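Local coordinates for protein N-methyltransferase (Streptoalloteichus sp. ATCC 53650, PDB 5BSZ) that probably methylates the amino group of a deoxysugar, with S-adenosylmethionine as the methyl donor, in the making of kedarcidin, at residues Thr171-Ser176 with His190-Asp195; Pro46-Leu51 with Val107-Cys112. All blocks are in the same frame, centred on the assembly; numbering follows the deposited sequence.

Interaction 1: residues Thr171-Ser176 with His190-Asp195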
# COMPACT_ATOMS: atom_id res chain seq x y z
N THR A 171 13.40 -1.06 -15.07
CA THR A 171 14.30 -1.18 -13.93
C THR A 171 13.53 -1.88 -12.79
O THR A 171 12.40 -1.51 -12.51
CB THR A 171 14.75 0.20 -13.44
OG1 THR A 171 15.64 0.79 -14.37
CG2 THR A 171 15.51 0.13 -12.16
N VAL A 172 14.12 -2.87 -12.14
CA VAL A 172 13.52 -3.52 -10.97
C VAL A 172 14.49 -3.48 -9.82
O VAL A 172 15.65 -3.85 -9.97
CB VAL A 172 13.19 -5.00 -11.31
CG1 VAL A 172 12.57 -5.73 -10.14
CG2 VAL A 172 12.27 -5.02 -12.52
N VAL A 173 14.05 -3.00 -8.67
CA VAL A 173 14.85 -3.02 -7.49
C VAL A 173 14.20 -3.91 -6.45
O VAL A 173 12.96 -3.99 -6.39
CB VAL A 173 15.03 -1.60 -6.93
CG1 VAL A 173 15.61 -0.71 -8.02
CG2 VAL A 173 13.70 -1.02 -6.51
N ARG A 174 15.03 -4.53 -5.63
CA ARG A 174 14.59 -5.47 -4.61
C ARG A 174 15.24 -5.21 -3.29
O ARG A 174 16.43 -4.92 -3.23
CB ARG A 174 14.92 -6.92 -5.04
CG ARG A 174 14.50 -8.00 -4.04
CD ARG A 174 14.86 -9.42 -4.51
NE ARG A 174 14.33 -10.50 -3.65
CZ ARG A 174 14.93 -10.96 -2.55
NH1 ARG A 174 16.08 -10.45 -2.16
NH2 ARG A 174 14.37 -11.93 -1.84
N LEU A 175 14.49 -5.32 -2.20
CA LEU A 175 15.05 -5.15 -0.87
C LEU A 175 14.44 -6.23 0.00
O LEU A 175 13.23 -6.44 -0.05
CB LEU A 175 14.69 -3.78 -0.31
CG LEU A 175 15.23 -3.32 1.02
CD1 LEU A 175 16.74 -3.31 0.90
CD2 LEU A 175 14.74 -1.92 1.45
N SER A 176 15.27 -6.85 0.83
CA SER A 176 14.80 -7.96 1.64
C SER A 176 15.38 -7.83 3.04
O SER A 176 16.43 -7.22 3.24
CB SER A 176 15.18 -9.27 0.94
OG SER A 176 16.55 -9.56 1.17
N HIS A 190 10.56 -6.98 -0.76
CA HIS A 190 9.81 -5.94 -1.47
C HIS A 190 10.51 -5.72 -2.79
O HIS A 190 11.75 -5.75 -2.87
CB HIS A 190 9.75 -4.63 -0.69
CG HIS A 190 8.88 -4.70 0.53
ND1 HIS A 190 7.72 -3.97 0.66
CD2 HIS A 190 9.00 -5.43 1.66
CE1 HIS A 190 7.18 -4.22 1.84
NE2 HIS A 190 7.94 -5.11 2.46
N TYR A 191 9.70 -5.55 -3.82
CA TYR A 191 10.15 -5.12 -5.13
C TYR A 191 9.46 -3.82 -5.59
O TYR A 191 8.25 -3.65 -5.34
CB TYR A 191 9.75 -6.16 -6.16
CG TYR A 191 10.41 -7.49 -6.04
CD1 TYR A 191 9.98 -8.42 -5.10
CD2 TYR A 191 11.46 -7.83 -6.88
CE1 TYR A 191 10.60 -9.66 -4.99
CE2 TYR A 191 12.06 -9.07 -6.81
CZ TYR A 191 11.64 -9.97 -5.85
OH TYR A 191 12.26 -11.20 -5.80
N LEU A 192 10.22 -2.92 -6.23
CA LEU A 192 9.63 -1.87 -7.08
C LEU A 192 10.04 -2.07 -8.55
O LEU A 192 11.21 -2.31 -8.83
CB LEU A 192 10.04 -0.47 -6.62
CG LEU A 192 9.88 -0.09 -5.16
CD1 LEU A 192 10.75 1.10 -4.80
CD2 LEU A 192 8.41 0.21 -4.92
N ALA A 193 9.08 -2.01 -9.46
CA ALA A 193 9.39 -2.04 -10.88
C ALA A 193 8.77 -0.85 -11.58
O ALA A 193 7.63 -0.52 -11.30
CB ALA A 193 8.83 -3.29 -11.52
N ALA A 194 9.48 -0.35 -12.60
CA ALA A 194 9.04 0.78 -13.38
C ALA A 194 9.38 0.55 -14.85
O ALA A 194 10.47 0.08 -15.14
CB ALA A 194 9.67 2.04 -12.85
N ASP A 195 8.39 0.73 -15.72
CA ASP A 195 8.58 0.72 -17.17
C ASP A 195 7.56 1.67 -17.77
O ASP A 195 6.96 2.46 -17.04
CB ASP A 195 8.40 -0.68 -17.77
CG ASP A 195 7.05 -1.31 -17.46
OD1 ASP A 195 7.06 -2.54 -17.35
OD2 ASP A 195 5.98 -0.66 -17.31
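In the beta hairpin of strands 171-181 and 184-195, R174 and Y191 face each other as a non-hydrogen-bonded antiparallel pair. R174 leaves its backbone with CG opposite the backbone N (chi1 -179°) and stays extended to NE, which lays its methylenes across the tyrosine: CG sits over one ring face, 4.0 Å from the Y191 centroid. At the far end R174 NE donates to Y191 OH over 3.1 Å, close to the guanidinium plane though bent (137°), and the hydroxyl is also bonded to D20. A phenylalanine in place of Y191 would probably keep the CH-pi packing but leave R174 NE and D20 without this shared partner. V172, on the same face, puts CG1 at the ring edge, 4.0 Å from Y191 CD2, and CG2 against the methyl of A193. The hairpin forms the middle of a four-stranded antiparallel sheet, flanked by strands 160-166 and 198-209. Backbone bonds in both directions join T171 with A194, V173 with L192 and L175 with H190. On the face of T171, V173 and L175, beta-branched V173 suits the extended strand and rests CG2 3.7 Å from L192 CB; L175 and L192 also pack on T171 and L175 of the second subunit.

Interaction 2: residues Pro46-Leu51 with Val107-Cys112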
# COMPACT_ATOMS: atom_id res chain seq x y z
N PRO A 46 27.08 -45.47 -6.99
CA PRO A 46 27.91 -45.15 -8.16
C PRO A 46 27.17 -45.19 -9.50
O PRO A 46 27.52 -44.50 -10.46
CB PRO A 46 29.04 -46.18 -8.08
CG PRO A 46 29.10 -46.55 -6.63
CD PRO A 46 27.70 -46.46 -6.11
N GLY A 47 26.18 -46.06 -9.59
CA GLY A 47 25.44 -46.20 -10.84
C GLY A 47 24.21 -45.33 -10.88
O GLY A 47 23.42 -45.49 -11.80
N ALA A 48 24.02 -44.41 -9.92
CA ALA A 48 22.74 -43.67 -9.81
C ALA A 48 22.39 -42.96 -11.11
O ALA A 48 23.23 -42.21 -11.67
CB ALA A 48 22.84 -42.63 -8.68
N ARG A 49 21.17 -43.12 -11.62
CA ARG A 49 20.82 -42.42 -12.89
C ARG A 49 19.46 -41.74 -12.91
O ARG A 49 19.13 -41.04 -13.87
CB ARG A 49 20.92 -43.35 -14.10
CG ARG A 49 19.95 -44.51 -14.13
CD ARG A 49 20.00 -45.40 -15.38
NE ARG A 49 20.01 -44.75 -16.70
CZ ARG A 49 18.98 -44.41 -17.48
NH1 ARG A 49 19.26 -43.88 -18.66
NH2 ARG A 49 17.68 -44.54 -17.14
N SER A 50 18.68 -41.97 -11.87
CA SER A 50 17.38 -41.36 -11.73
C SER A 50 17.34 -40.50 -10.46
O SER A 50 17.92 -40.85 -9.44
CB SER A 50 16.26 -42.39 -11.67
OG SER A 50 16.35 -43.22 -10.54
N LEU A 51 16.63 -39.38 -10.59
CA LEU A 51 16.61 -38.36 -9.50
C LEU A 51 15.29 -37.61 -9.50
O LEU A 51 14.77 -37.18 -10.55
CB LEU A 51 17.76 -37.37 -9.68
CG LEU A 51 17.85 -36.28 -8.59
CD1 LEU A 51 19.29 -35.99 -8.24
CD2 LEU A 51 17.17 -35.01 -9.02
N VAL A 107 10.06 -45.23 -7.73
CA VAL A 107 11.24 -44.83 -7.01
C VAL A 107 12.29 -44.28 -7.96
O VAL A 107 12.17 -44.36 -9.19
CB VAL A 107 11.77 -45.96 -6.11
CG1 VAL A 107 10.66 -46.39 -5.14
CG2 VAL A 107 12.26 -47.15 -6.94
N PHE A 108 13.32 -43.71 -7.34
CA PHE A 108 14.40 -43.03 -8.00
C PHE A 108 15.67 -43.41 -7.24
O PHE A 108 15.58 -43.68 -6.06
CB PHE A 108 14.23 -41.51 -7.91
CG PHE A 108 13.00 -40.98 -8.57
CD1 PHE A 108 11.80 -40.98 -7.90
CD2 PHE A 108 13.05 -40.43 -9.82
CE1 PHE A 108 10.66 -40.47 -8.48
CE2 PHE A 108 11.90 -39.97 -10.42
CZ PHE A 108 10.71 -39.97 -9.78
N ASP A 109 16.84 -43.39 -7.89
CA ASP A 109 18.10 -43.64 -7.19
C ASP A 109 18.42 -42.57 -6.12
O ASP A 109 19.04 -42.87 -5.12
CB ASP A 109 19.26 -43.65 -8.18
CG ASP A 109 19.14 -44.83 -9.19
OD1 ASP A 109 18.67 -45.86 -8.72
OD2 ASP A 109 19.39 -44.69 -10.41
N ALA A 110 17.99 -41.34 -6.36
CA ALA A 110 18.20 -40.20 -5.42
C ALA A 110 16.97 -39.29 -5.35
O ALA A 110 16.24 -39.09 -6.34
CB ALA A 110 19.36 -39.37 -5.90
N VAL A 111 16.75 -38.74 -4.16
CA VAL A 111 15.73 -37.69 -3.97
C VAL A 111 16.42 -36.49 -3.28
O VAL A 111 17.15 -36.63 -2.27
CB VAL A 111 14.53 -38.22 -3.15
CG1 VAL A 111 13.51 -37.12 -2.84
CG2 VAL A 111 13.79 -39.38 -3.85
N CYS A 112 16.20 -35.29 -3.81
CA CYS A 112 16.74 -34.12 -3.14
C CYS A 112 15.68 -33.06 -2.86
O CYS A 112 14.63 -32.99 -3.53
CB CYS A 112 17.96 -33.56 -3.88
SG CYS A 112 17.61 -32.98 -5.56
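D109 and the backbone of R49 and S50 form the polar centre of this contact. R49 N donates to D109 OD2 over 2.7 Å in an almost perfectly straight bond (179°), arriving on the anti side of the carboxylate. S50 N reaches the same oxygen at 3.2 Å, from the opposite face of the carboxylate plane, so that two successive amides grip one atom. An aspartate suits the place because its short side chain, with CG anti to its own carbonyl carbon (chi1 -65°), brings OD2 to both amides. The serine answers in the other direction: S50 OG accepts from D109 N at 2.7 Å, a bond made possible by chi1 of 64°, which sets the hydroxyl between the backbone N and the carbonyl carbon. Each residue thus uses its side chain to hold the other's main chain, and they sit just ahead of the parallel pairing of L51 with A110. A110 N then donates to S50 O, and L51 CA lies 3.3 Å from A110 O in a CA-H...O contact as the strands come side by side.

Packing surrounds these bonds. The small methyl of A48 meets D109 CB at 3.8 Å, F108 brings ring atom CD2 to 3.6 Å from L51 C, and L51 spreads its two branches, CD1 to the methyl of A110 and CD2 to C112 SG.

Strands 50-54 and 110-113 are central neighbours in the Rossmann-like sheet of the methyltransferase domain. Helix 30-44 packs against A48, L51 and A110 through V37 and V41, F108 touches L52 and A73, and backbone bonds carry the sheet on from R49 and L51 to strand 71-76 and from D109 to V143 of strand 143-146.

From the N terminus, the chain first reaches 46-51, just after helix 30-44, and interaction 2 closes when 107-112 returns beside it. The 55 intervening residues hold strands 71-76 and 94-96, which build out one side of the Rossmann-like sheet. After helix 124-135 and strand 143-146 the chain enters the separate antiparallel sheet, where interaction 1 closes over only 13 residues, nearly all of them strand, running out to the hairpin turn and back. The two loops follow in series, neither nesting nor crossing. Their centres lie 39 Å apart on opposite sides of the chain's centre: interaction 2 ties together the sheet of the S-adenosylhomocysteine-binding domain, interaction 1 the sheet that meets the second subunit.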